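Local coordinates for enoyl-[acyl-carrier-protein] reductase [FMN] (Thermotoga maritima, PDB 5GVJ) that probably reduces the double bond of enoyl groups carried on acyl carrier protein, using NADH and an FMN cofactor, in bacterial fatty acid synthesis, at residues 131-136 and 163-168; 51-56 and 83-88; 34-39 and 62-67. The protein carries 1 engineered substitution. All blocks are in the same frame, centred on the assembly; numbering follows the deposited sequence.

Contact 1: residues 131-136 and 163-168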
ATOM      1  N   ALA A 131       7.175  18.964  17.663  1.00 21.94           N
ATOM      2  CA  ALA A 131       6.779  18.964  19.065  1.00 24.25           C
ATOM      3  C   ALA A 131       7.561  17.967  19.917  1.00 24.21           C
ATOM      4  O   ALA A 131       7.300  17.872  21.122  1.00 23.39           O
ATOM      5  CB  ALA A 131       5.278  18.675  19.169  1.00 20.82           C
ATOM      6  N   GLY A 132       8.497  17.218  19.337  1.00 19.15           N
ATOM      7  CA  GLY A 132       9.419  16.405  20.099  1.00 18.67           C
ATOM      8  C   GLY A 132       9.239  14.894  20.004  1.00 21.69           C
ATOM      9  O   GLY A 132       9.885  14.167  20.763  1.00 17.97           O
ATOM     10  N   ALA A 133       8.409  14.395  19.098  1.00 21.95           N
ATOM     11  CA  ALA A 133       8.240  12.951  18.999  1.00 16.64           C
ATOM     12  C   ALA A 133       9.578  12.269  18.722  1.00 15.21           C
ATOM     13  O   ALA A 133      10.424  12.790  17.987  1.00 19.08           O
ATOM     14  CB  ALA A 133       7.221  12.605  17.913  1.00 15.32           C
ATOM     15  N   ASP A 134       9.768  11.094  19.328  1.00 17.56           N
ATOM     16  CA  ASP A 134      10.989  10.324  19.117  1.00 15.73           C
ATOM     17  C   ASP A 134      10.941   9.523  17.831  1.00 16.16           C
ATOM     18  O   ASP A 134      11.987   9.243  17.245  1.00 18.23           O
ATOM     19  CB  ASP A 134      11.236   9.379  20.295  1.00 17.01           C
ATOM     20  CG  ASP A 134      11.485  10.133  21.588  1.00 22.80           C
ATOM     21  OD1 ASP A 134      12.624  10.618  21.769  1.00 23.73           O
ATOM     22  OD2 ASP A 134      10.549  10.270  22.397  1.00 19.58           O
ATOM     23  N   ALA A 135       9.747   9.134  17.398  1.00 17.72           N
ATOM     24  CA  ALA A 135       9.551   8.402  16.155  1.00 17.17           C
ATOM     25  C   ALA A 135       8.078   8.540  15.821  1.00 14.70           C
ATOM     26  O   ALA A 135       7.304   9.064  16.617  1.00 15.89           O
ATOM     27  CB  ALA A 135       9.962   6.926  16.291  1.00 15.94           C
ATOM     28  N   VAL A 136       7.690   8.076  14.634  1.00 14.82           N
ATOM     29  CA  VAL A 136       6.285   8.108  14.248  1.00 11.45           C
ATOM     30  C   VAL A 136       5.921   6.795  13.595  1.00 14.08           C
ATOM     31  O   VAL A 136       6.739   6.176  12.905  1.00 15.87           O
ATOM     32  CB  VAL A 136       5.939   9.281  13.303  1.00 13.81           C
ATOM     33  CG1 VAL A 136       6.207  10.595  13.986  1.00 17.91           C
ATOM     34  CG2 VAL A 136       6.715   9.164  12.004  1.00 15.82           C
ATOM     35  N   VAL A 163      10.513  13.672   7.512  1.00 17.64           N
ATOM     36  CA  VAL A 163      11.035  13.822   8.869  1.00 17.04           C
ATOM     37  C   VAL A 163      12.430  13.215   8.948  1.00 23.66           C
ATOM     38  O   VAL A 163      12.834  12.398   8.114  1.00 23.45           O
ATOM     39  CB  VAL A 163      10.111  13.177   9.922  1.00 17.31           C
ATOM     40  CG1 VAL A 163       8.747  13.851   9.902  1.00 19.53           C
ATOM     41  CG2 VAL A 163       9.973  11.668   9.664  1.00 15.92           C
ATOM     42  N   ASN A 164      13.174  13.622   9.977  1.00 17.82           N
ATOM     43  CA  ASN A 164      14.445  12.974  10.265  1.00 18.68           C
ATOM     44  C   ASN A 164      14.345  11.901  11.345  1.00 18.42           C
ATOM     45  O   ASN A 164      15.239  11.051  11.426  1.00 19.20           O
ATOM     46  CB  ASN A 164      15.500  14.013  10.671  1.00 21.55           C
ATOM     47  CG  ASN A 164      16.106  14.722   9.480  1.00 27.40           C
ATOM     48  OD1 ASN A 164      16.467  14.088   8.493  1.00 31.54           O
ATOM     49  ND2 ASN A 164      16.215  16.046   9.562  1.00 25.67           N
ATOM     50  N   ILE A 165      13.300  11.916  12.171  1.00 16.39           N
ATOM     51  CA  ILE A 165      13.124  10.897  13.212  1.00 16.77           C
ATOM     52  C   ILE A 165      12.738   9.588  12.531  1.00 17.53           C
ATOM     53  O   ILE A 165      12.247   9.619  11.395  1.00 17.13           O
ATOM     54  CB  ILE A 165      12.067  11.308  14.249  1.00 15.09           C
ATOM     55  CG1 ILE A 165      10.735  11.639  13.571  1.00 16.47           C
ATOM     56  CG2 ILE A 165      12.550  12.496  15.071  1.00 19.52           C
ATOM     57  CD1 ILE A 165       9.581  11.810  14.542  1.00 16.89           C
ATOM     58  N   PRO A 166      12.938   8.432  13.168  1.00 18.53           N
ATOM     59  CA  PRO A 166      12.591   7.164  12.515  1.00 17.83           C
ATOM     60  C   PRO A 166      11.097   7.034  12.287  1.00 17.83           C
ATOM     61  O   PRO A 166      10.279   7.516  13.074  1.00 15.29           O
ATOM     62  CB  PRO A 166      13.081   6.103  13.507  1.00 18.12           C
ATOM     63  CG  PRO A 166      14.147   6.790  14.293  1.00 19.08           C
ATOM     64  CD  PRO A 166      13.662   8.217  14.432  1.00 15.93           C
ATOM     65  N   VAL A 167      10.753   6.345  11.196  1.00 13.61           N
ATOM     66  CA  VAL A 167       9.374   6.057  10.830  1.00 12.34           C
ATOM     67  C   VAL A 167       9.133   4.563  10.999  1.00 15.71           C
ATOM     68  O   VAL A 167       9.973   3.739  10.612  1.00 16.93           O
ATOM     69  CB  VAL A 167       9.078   6.505   9.383  1.00 13.26           C
ATOM     70  CG1 VAL A 167       7.685   6.050   8.950  1.00 14.41           C
ATOM     71  CG2 VAL A 167       9.193   8.034   9.278  1.00 16.05           C
ATOM     72  N   ILE A 168       7.992   4.216  11.584  1.00 13.27           N
ATOM     73  CA  ILE A 168       7.568   2.832  11.737  1.00 16.50           C
ATOM     74  C   ILE A 168       6.349   2.633  10.849  1.00 15.82           C
ATOM     75  O   ILE A 168       5.393   3.417  10.914  1.00 15.74           O
ATOM     76  CB  ILE A 168       7.264   2.504  13.211  1.00 12.45           C
ATOM     77  CG1 ILE A 168       8.493   2.822  14.071  1.00 13.05           C
ATOM     78  CG2 ILE A 168       6.855   1.049  13.370  1.00 13.01           C
ATOM     79  CD1 ILE A 168       8.265   2.684  15.575  1.00 12.46           C
TER
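Val136 and Val167 form the parallel beta bridge at which two strands first come together, and the packing is closest around them. The backbone of Val136 is gripped at both ends: its N donates to Pro166 O at 3.1 Å, and its O accepts from Ile168 N at 2.7 Å. Val167 CA, 3.4 Å from Val136 O, adds a CA-H...O contact to this second bond. Pro166 can stand at the edge of the pairing, since it takes part through its carbonyl and none of the bonds across the two segments calls on its nitrogen.

On one face of the sheet Val136 CG2 lies against Val167 CG2. The other branch, CG1, meets Ile165 CD1 at 3.6 Å, the two side chains crossing at about a right angle. Ile165 reaches this far because its CG1 sits between the backbone N and the carbonyl carbon (chi1 55°), which swings the ethyl arm toward Val136 and beside Ala133, whose O is 3.7 Å from Ile165 CD1. Alanine suits position 135: Ala135 CB already lies 3.3 Å from Pro166 O.

Contact thins out toward the starts of the segments. Asp134, whose CB points away from the other segment, meets it through its O, 3.4 Å from Pro166 CD, while its OD2 accepts from Val115 N. Further back the chains diverge, Gly132 ending a helix in a Schellman motif whose positive phi calls for glycine, and Asn164 facing solvent. Val128 of helix 122-130 packs on Ala133 and Val136, Glu129 of that helix accepts from the N of Asn164 and Ile165, helix 6-11 lies against Ala135 and Pro166, and strand 114-119 flanks residues 133-135.

Contact 2: residues 51-56 and 83-88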
ATOM      1  N   ASP A  51      -6.931   2.635  36.821  1.00 27.67           N
ATOM      2  CA  ASP A  51      -6.672   1.456  37.641  1.00 30.23           C
ATOM      3  C   ASP A  51      -6.397   0.233  36.779  1.00 29.46           C
ATOM      4  O   ASP A  51      -5.479  -0.540  37.066  1.00 28.39           O
ATOM      5  CB  ASP A  51      -7.852   1.186  38.575  1.00 40.44           C
ATOM      6  CG  ASP A  51      -7.733   1.925  39.892  1.00 50.29           C
ATOM      7  OD1 ASP A  51      -6.627   1.912  40.475  1.00 51.33           O
ATOM      8  OD2 ASP A  51      -8.743   2.513  40.343  1.00 55.35           O
ATOM      9  N   ASP A  52      -7.191   0.042  35.723  1.00 28.18           N
ATOM     10  CA  ASP A  52      -6.986  -1.074  34.805  1.00 25.12           C
ATOM     11  C   ASP A  52      -5.587  -1.045  34.199  1.00 26.78           C
ATOM     12  O   ASP A  52      -4.907  -2.079  34.127  1.00 23.60           O
ATOM     13  CB  ASP A  52      -8.038  -1.029  33.697  1.00 26.99           C
ATOM     14  CG  ASP A  52      -9.451  -1.046  34.233  1.00 32.04           C
ATOM     15  OD1 ASP A  52      -9.701  -1.789  35.204  1.00 31.29           O
ATOM     16  OD2 ASP A  52     -10.310  -0.325  33.677  1.00 31.43           O
ATOM     17  N   LEU A  53      -5.145   0.134  33.739  1.00 24.52           N
ATOM     18  CA  LEU A  53      -3.815   0.238  33.147  1.00 21.01           C
ATOM     19  C   LEU A  53      -2.724  -0.068  34.162  1.00 21.27           C
ATOM     20  O   LEU A  53      -1.751  -0.752  33.834  1.00 20.84           O
ATOM     21  CB  LEU A  53      -3.598   1.627  32.544  1.00 19.62           C
ATOM     22  CG  LEU A  53      -2.207   1.829  31.932  1.00 18.93           C
ATOM     23  CD1 LEU A  53      -1.895   0.744  30.903  1.00 17.83           C
ATOM     24  CD2 LEU A  53      -2.103   3.197  31.287  1.00 18.54           C
ATOM     25  N   ARG A  54      -2.856   0.442  35.397  1.00 23.89           N
ATOM     26  CA  ARG A  54      -1.871   0.134  36.430  1.00 23.15           C
ATOM     27  C   ARG A  54      -1.713  -1.369  36.608  1.00 24.27           C
ATOM     28  O   ARG A  54      -0.590  -1.891  36.623  1.00 23.65           O
ATOM     29  CB  ARG A  54      -2.264   0.774  37.764  1.00 27.69           C
ATOM     30  CG  ARG A  54      -1.959   2.241  37.880  1.00 31.39           C
ATOM     31  CD  ARG A  54      -2.161   2.754  39.313  1.00 30.84           C
ATOM     32  NE  ARG A  54      -2.299   4.205  39.287  1.00 34.88           N
ATOM     33  CZ  ARG A  54      -3.464   4.843  39.231  1.00 37.25           C
ATOM     34  NH1 ARG A  54      -4.597   4.155  39.226  1.00 38.08           N
ATOM     35  NH2 ARG A  54      -3.493   6.171  39.185  1.00 39.41           N
ATOM     36  N   LYS A  55      -2.836  -2.080  36.775  1.00 22.67           N
ATOM     37  CA  LYS A  55      -2.781  -3.535  36.923  1.00 26.48           C
ATOM     38  C   LYS A  55      -2.154  -4.180  35.700  1.00 22.69           C
ATOM     39  O   LYS A  55      -1.294  -5.065  35.822  1.00 21.80           O
ATOM     40  CB  LYS A  55      -4.179  -4.124  37.137  1.00 28.81           C
ATOM     41  CG  LYS A  55      -5.125  -3.311  37.995  1.00 33.42           C
ATOM     42  CD  LYS A  55      -5.072  -3.654  39.458  1.00 41.00           C
ATOM     43  CE  LYS A  55      -6.472  -3.560  40.055  1.00 42.79           C
ATOM     44  NZ  LYS A  55      -6.688  -2.248  40.742  1.00 50.97           N
ATOM     45  N   ALA A  56      -2.575  -3.738  34.505  1.00 24.53           N
ATOM     46  CA  ALA A  56      -2.050  -4.304  33.275  1.00 21.43           C
ATOM     47  C   ALA A  56      -0.537  -4.178  33.227  1.00 20.16           C
ATOM     48  O   ALA A  56       0.167  -5.143  32.900  1.00 18.53           O
ATOM     49  CB  ALA A  56      -2.693  -3.611  32.072  1.00 22.01           C
ATOM     50  N   VAL A  83      -2.056   9.037  30.607  1.00 25.23           N
ATOM     51  CA  VAL A  83      -0.702   9.553  30.413  1.00 22.42           C
ATOM     52  C   VAL A  83       0.021   9.666  31.750  1.00 22.34           C
ATOM     53  O   VAL A  83       1.196   9.299  31.876  1.00 22.88           O
ATOM     54  CB  VAL A  83      -0.752  10.911  29.684  1.00 24.35           C
ATOM     55  CG1 VAL A  83       0.610  11.592  29.714  1.00 22.66           C
ATOM     56  CG2 VAL A  83      -1.246  10.743  28.239  1.00 19.77           C
ATOM     57  N   LYS A  84      -0.667  10.192  32.768  1.00 23.66           N
ATOM     58  CA  LYS A  84      -0.077  10.315  34.101  1.00 25.51           C
ATOM     59  C   LYS A  84       0.297   8.945  34.665  1.00 23.91           C
ATOM     60  O   LYS A  84       1.363   8.794  35.271  1.00 22.13           O
ATOM     61  CB  LYS A  84      -1.055  11.093  34.997  1.00 26.95           C
ATOM     62  CG  LYS A  84      -1.299  10.647  36.443  1.00 35.01           C
ATOM     63  CD  LYS A  84      -0.155  10.955  37.401  1.00 44.05           C
ATOM     64  CE  LYS A  84      -0.402  10.276  38.745  1.00 42.96           C
ATOM     65  NZ  LYS A  84      -0.669   8.809  38.497  1.00 42.79           N
ATOM     66  N   VAL A  85      -0.541   7.924  34.436  1.00 20.73           N
ATOM     67  CA  VAL A  85      -0.167   6.567  34.839  1.00 23.32           C
ATOM     68  C   VAL A  85       1.140   6.153  34.173  1.00 18.57           C
ATOM     69  O   VAL A  85       2.019   5.560  34.810  1.00 19.24           O
ATOM     70  CB  VAL A  85      -1.291   5.561  34.514  1.00 20.38           C
ATOM     71  CG1 VAL A  85      -0.806   4.125  34.778  1.00 20.45           C
ATOM     72  CG2 VAL A  85      -2.546   5.857  35.324  1.00 25.38           C
ATOM     73  N   CYS A  86       1.282   6.435  32.876  1.00 18.55           N
ATOM     74  CA  CYS A  86       2.479   6.004  32.162  1.00 16.43           C
ATOM     75  C   CYS A  86       3.721   6.678  32.714  1.00 15.16           C
ATOM     76  O   CYS A  86       4.800   6.078  32.748  1.00 17.63           O
ATOM     77  CB  CYS A  86       2.333   6.297  30.665  1.00 18.61           C
ATOM     78  SG  CYS A  86       1.181   5.149  29.875  1.00 19.83           S
ATOM     79  N   ILE A  87       3.593   7.934  33.134  1.00 16.33           N
ATOM     80  CA  ILE A  87       4.721   8.638  33.737  1.00 17.52           C
ATOM     81  C   ILE A  87       5.084   8.012  35.087  1.00 20.49           C
ATOM     82  O   ILE A  87       6.254   7.707  35.358  1.00 21.29           O
ATOM     83  CB  ILE A  87       4.380  10.132  33.866  1.00 20.63           C
ATOM     84  CG1 ILE A  87       4.371  10.778  32.469  1.00 18.10           C
ATOM     85  CG2 ILE A  87       5.330  10.822  34.833  1.00 19.38           C
ATOM     86  CD1 ILE A  87       3.771  12.178  32.408  1.00 22.74           C
ATOM     87  N   GLU A  88       4.075   7.769  35.934  1.00 21.33           N
ATOM     88  CA  GLU A  88       4.341   7.304  37.296  1.00 24.90           C
ATOM     89  C   GLU A  88       4.895   5.882  37.307  1.00 23.01           C
ATOM     90  O   GLU A  88       5.752   5.552  38.138  1.00 19.72           O
ATOM     91  CB  GLU A  88       3.073   7.403  38.150  1.00 29.24           C
ATOM     92  CG  GLU A  88       2.559   8.829  38.305  1.00 35.56           C
ATOM     93  CD  GLU A  88       3.587   9.824  38.858  1.00 41.30           C
ATOM     94  OE1 GLU A  88       3.612  11.006  38.417  1.00 39.92           O
ATOM     95  OE2 GLU A  88       4.379   9.423  39.728  1.00 45.73           O
TER
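Val85 sets one methyl, CG1, between Leu53 and Arg54 of the facing helix and the other, CG2, against the arginine's guanidinium. The helical segments run roughly the same way, with axes 9.8 Å apart and crossing at -30°, a separation well filled by branched aliphatic side chains. Val85 CG1 meets both neighbours, Leu53 CD2 and Arg54 CG each lying 3.8 Å from it. Leucine and valine suit this buried strip, where no hydrogen bond joins the two segments and the contact is van der Waals packing. Leu53 CD2 also touches Cys86 SG at 4.1 Å, a short side chain whose apolar sulfur suits a buried position next to the sheet.

Arg54 carries the contact outward to the surface. From CB its chain turns so that CG is anti to the carbonyl carbon (chi1 -79°), which sets CG against Val85 CG1; CD then continues the extended run to NE. At the tip the guanidinium offers one face to Val85 CG2, which stands 4.1 Å from CZ and is displaced toward the rim of the group. Around the edge, NH1 makes a salt bridge of 3.3 Å with Asp51 OD1, one turn back on the same helix. NH2, on another corner of the group, has Lys84 NZ 3.9 Å off, near the guanidinium plane. These like charges would be expected to repel, and Asp51 probably offsets part of the cost. Arginine suits this border because its CG and one guanidinium face lie on the valine while its N-H groups reach outward to polar groups.

Inward, Leu53 and Cys86 both rest on Val70 of strand 68-73, the strand that joins the two helices in sequence. Neighbouring helices packed side by side against a parallel sheet, each leading on to the next strand, are the outer layer of a TIM barrel.

Contact 3: residues 34-39 and 62-67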
ATOM      1  N   VAL A  34       5.277 -10.711  23.183  1.00 12.35           N
ATOM      2  CA  VAL A  34       6.010 -10.032  22.116  1.00 13.00           C
ATOM      3  C   VAL A  34       7.295  -9.398  22.659  1.00 13.41           C
ATOM      4  O   VAL A  34       8.366  -9.517  22.054  1.00 13.52           O
ATOM      5  CB  VAL A  34       5.103  -8.995  21.428  1.00 13.64           C
ATOM      6  CG1 VAL A  34       5.888  -8.230  20.366  1.00 12.60           C
ATOM      7  CG2 VAL A  34       3.913  -9.689  20.760  1.00 15.88           C
ATOM      8  N   SER A  35       7.217  -8.732  23.817  1.00 15.52           N
ATOM      9  CA  SER A  35       8.405  -8.096  24.387  1.00 14.11           C
ATOM     10  C   SER A  35       9.457  -9.125  24.790  1.00 15.13           C
ATOM     11  O   SER A  35      10.647  -8.938  24.529  1.00 13.70           O
ATOM     12  CB  SER A  35       8.017  -7.232  25.585  1.00 14.36           C
ATOM     13  OG  SER A  35       7.454  -5.991  25.168  1.00 14.31           O
ATOM     14  N   GLU A  36       9.048 -10.215  25.439  1.00 17.87           N
ATOM     15  CA  GLU A  36      10.034 -11.225  25.831  1.00 17.37           C
ATOM     16  C   GLU A  36      10.688 -11.863  24.609  1.00 18.10           C
ATOM     17  O   GLU A  36      11.882 -12.186  24.640  1.00 15.04           O
ATOM     18  CB  GLU A  36       9.384 -12.286  26.723  1.00 19.09           C
ATOM     19  CG  GLU A  36      10.360 -13.340  27.281  1.00 17.25           C
ATOM     20  CD  GLU A  36      11.507 -12.730  28.073  1.00 23.16           C
ATOM     21  OE1 GLU A  36      11.298 -11.668  28.710  1.00 20.92           O
ATOM     22  OE2 GLU A  36      12.620 -13.314  28.063  1.00 20.41           O
ATOM     23  N   ALA A  37       9.941 -11.993  23.507  1.00 16.53           N
ATOM     24  CA  ALA A  37      10.487 -12.488  22.245  1.00 18.92           C
ATOM     25  C   ALA A  37      11.386 -11.484  21.529  1.00 21.29           C
ATOM     26  O   ALA A  37      11.876 -11.806  20.441  1.00 16.20           O
ATOM     27  CB  ALA A  37       9.355 -12.893  21.306  1.00 17.70           C
ATOM     28  N   GLY A  38      11.584 -10.278  22.072  1.00 15.69           N
ATOM     29  CA  GLY A  38      12.529  -9.331  21.505  1.00 16.42           C
ATOM     30  C   GLY A  38      11.944  -8.199  20.678  1.00 14.86           C
ATOM     31  O   GLY A  38      12.705  -7.343  20.210  1.00 15.94           O
ATOM     32  N   GLY A  39      10.633  -8.174  20.476  1.00 15.31           N
ATOM     33  CA  GLY A  39       9.957  -7.070  19.825  1.00 13.74           C
ATOM     34  C   GLY A  39       9.437  -6.094  20.855  1.00 16.81           C
ATOM     35  O   GLY A  39       9.879  -6.074  22.005  1.00 15.55           O
ATOM     36  N   GLN A  62       5.468  -8.699  35.673  1.00 18.85           N
ATOM     37  CA  GLN A  62       5.664  -9.996  36.310  1.00 22.89           C
ATOM     38  C   GLN A  62       6.165 -11.044  35.325  1.00 25.84           C
ATOM     39  O   GLN A  62       6.810 -12.014  35.741  1.00 18.13           O
ATOM     40  CB  GLN A  62       4.362 -10.465  36.964  1.00 24.55           C
ATOM     41  CG  GLN A  62       3.929  -9.557  38.111  1.00 27.54           C
ATOM     42  CD  GLN A  62       2.579  -9.923  38.675  1.00 36.57           C
ATOM     43  OE1 GLN A  62       2.006 -10.952  38.325  1.00 37.56           O
ATOM     44  NE2 GLN A  62       2.057  -9.072  39.558  1.00 44.47           N
ATOM     45  N   LYS A  63       5.908 -10.867  34.030  1.00 18.24           N
ATOM     46  CA  LYS A  63       6.357 -11.821  33.025  1.00 20.82           C
ATOM     47  C   LYS A  63       7.682 -11.443  32.364  1.00 23.08           C
ATOM     48  O   LYS A  63       8.522 -12.317  32.140  1.00 23.69           O
ATOM     49  CB  LYS A  63       5.287 -11.986  31.944  1.00 22.72           C
ATOM     50  CG  LYS A  63       4.044 -12.745  32.393  1.00 22.65           C
ATOM     51  CD  LYS A  63       2.983 -12.694  31.305  1.00 23.62           C
ATOM     52  CE  LYS A  63       1.978 -13.830  31.405  1.00 27.12           C
ATOM     53  NZ  LYS A  63       1.081 -13.634  32.575  1.00 29.15           N
ATOM     54  N   THR A  64       7.906 -10.172  32.030  1.00 18.64           N
ATOM     55  CA  THR A  64       9.118  -9.795  31.313  1.00 18.09           C
ATOM     56  C   THR A  64       9.717  -8.514  31.883  1.00 17.44           C
ATOM     57  O   THR A  64       9.001  -7.609  32.316  1.00 16.69           O
ATOM     58  CB  THR A  64       8.846  -9.594  29.816  1.00 17.11           C
ATOM     59  OG1 THR A  64      10.071  -9.267  29.147  1.00 17.43           O
ATOM     60  CG2 THR A  64       7.858  -8.453  29.612  1.00 12.87           C
ATOM     61  N   ASP A  65      11.047  -8.436  31.832  1.00 16.57           N
ATOM     62  CA  ASP A  65      11.796  -7.239  32.183  1.00 17.92           C
ATOM     63  C   ASP A  65      12.097  -6.351  30.976  1.00 16.95           C
ATOM     64  O   ASP A  65      12.691  -5.280  31.144  1.00 16.28           O
ATOM     65  CB  ASP A  65      13.119  -7.620  32.854  1.00 17.72           C
ATOM     66  CG  ASP A  65      12.923  -8.449  34.118  1.00 28.01           C
ATOM     67  OD1 ASP A  65      11.930  -8.220  34.841  1.00 27.34           O
ATOM     68  OD2 ASP A  65      13.770  -9.330  34.389  1.00 30.99           O
ATOM     69  N   LYS A  66      11.706  -6.764  29.774  1.00 14.41           N
ATOM     70  CA  LYS A  66      12.108  -6.085  28.548  1.00 14.63           C
ATOM     71  C   LYS A  66      11.185  -4.915  28.227  1.00 14.99           C
ATOM     72  O   LYS A  66      10.085  -4.811  28.764  1.00 14.23           O
ATOM     73  CB  LYS A  66      12.132  -7.089  27.392  1.00 15.74           C
ATOM     74  CG  LYS A  66      13.180  -8.170  27.621  1.00 20.47           C
ATOM     75  CD  LYS A  66      13.306  -9.134  26.461  1.00 17.01           C
ATOM     76  CE  LYS A  66      14.216 -10.303  26.861  1.00 19.91           C
ATOM     77  NZ  LYS A  66      14.420 -11.234  25.704  1.00 21.72           N
ATOM     78  N   PRO A  67      11.605  -4.005  27.343  1.00 15.32           N
ATOM     79  CA  PRO A  67      10.774  -2.830  27.056  1.00 15.03           C
ATOM     80  C   PRO A  67       9.406  -3.207  26.511  1.00 14.39           C
ATOM     81  O   PRO A  67       9.197  -4.271  25.921  1.00 16.77           O
ATOM     82  CB  PRO A  67      11.590  -2.054  26.013  1.00 15.04           C
ATOM     83  CG  PRO A  67      13.003  -2.440  26.277  1.00 18.14           C
ATOM     84  CD  PRO A  67      12.945  -3.892  26.740  1.00 15.62           C
TER
HETATM   85  O   HOH W   1      12.545 -10.411  30.957  1.00 25.40           O
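The ammonium of Lys66 favours a backbone carbonyl over a nearby carboxylate: NZ donates to Glu36 O at 2.9 Å, whereas its salt bridge to Glu36 OE2 is long, at 3.6 Å. A lysine suits the place, since Glu36 O lies at the C-terminal end of a helix, where the dipole probably adds to its pull. Beyond CG the chain is extended, with CD passing 3.3 Å from Ser35 O, and crosses Glu36 at about a right angle. With an alanine in place of Lys66, Glu36 O is likely to lose this donor and the carboxylate its positive, if distant, mate.

Glu36 bends at chi2 (57°) to bring OE1 to Thr64 OG1, which donates to it at 2.7 Å. The same OG1 accepts from Lys66 N in an ST turn, so the threonine holds both the loop and the glutamate. Water 1 bridges Glu36 OE1 and Asp65 N.

Deeper in, Ser35 OG donates to Pro67 O at 2.6 Å, in the carbonyl plane, and also bonds with Gly41 N. Thus the ends of helices 28-36 and 50-63 are joined just before strands 41-44 and 68-73, with Ala37 packed on helix 290-309.

Contacts 2 and 3 both use helix 50-63, one near its start and the other at its end; their centres lie 18 Å apart and their nearest atoms about 6 Å. Their segments alternate along the chain and, by joining helix 50-63 to helix 28-36 and to helix 79-88, they link successive beta-alpha units. Contact 1 follows later in the sequence, its centre 24 Å from contact 2 and 23 Å from contact 3, on another part of the barrel. It is also nearest to the FMN site: the side chain of Ile168 is about 4 Å from that of Gln191, an FMN-binding residue, although no cofactor is bound in this model. The side chains of Leu53 and Ser35 lie about 10 and 11 Å from Gly21, another FMN-binding residue.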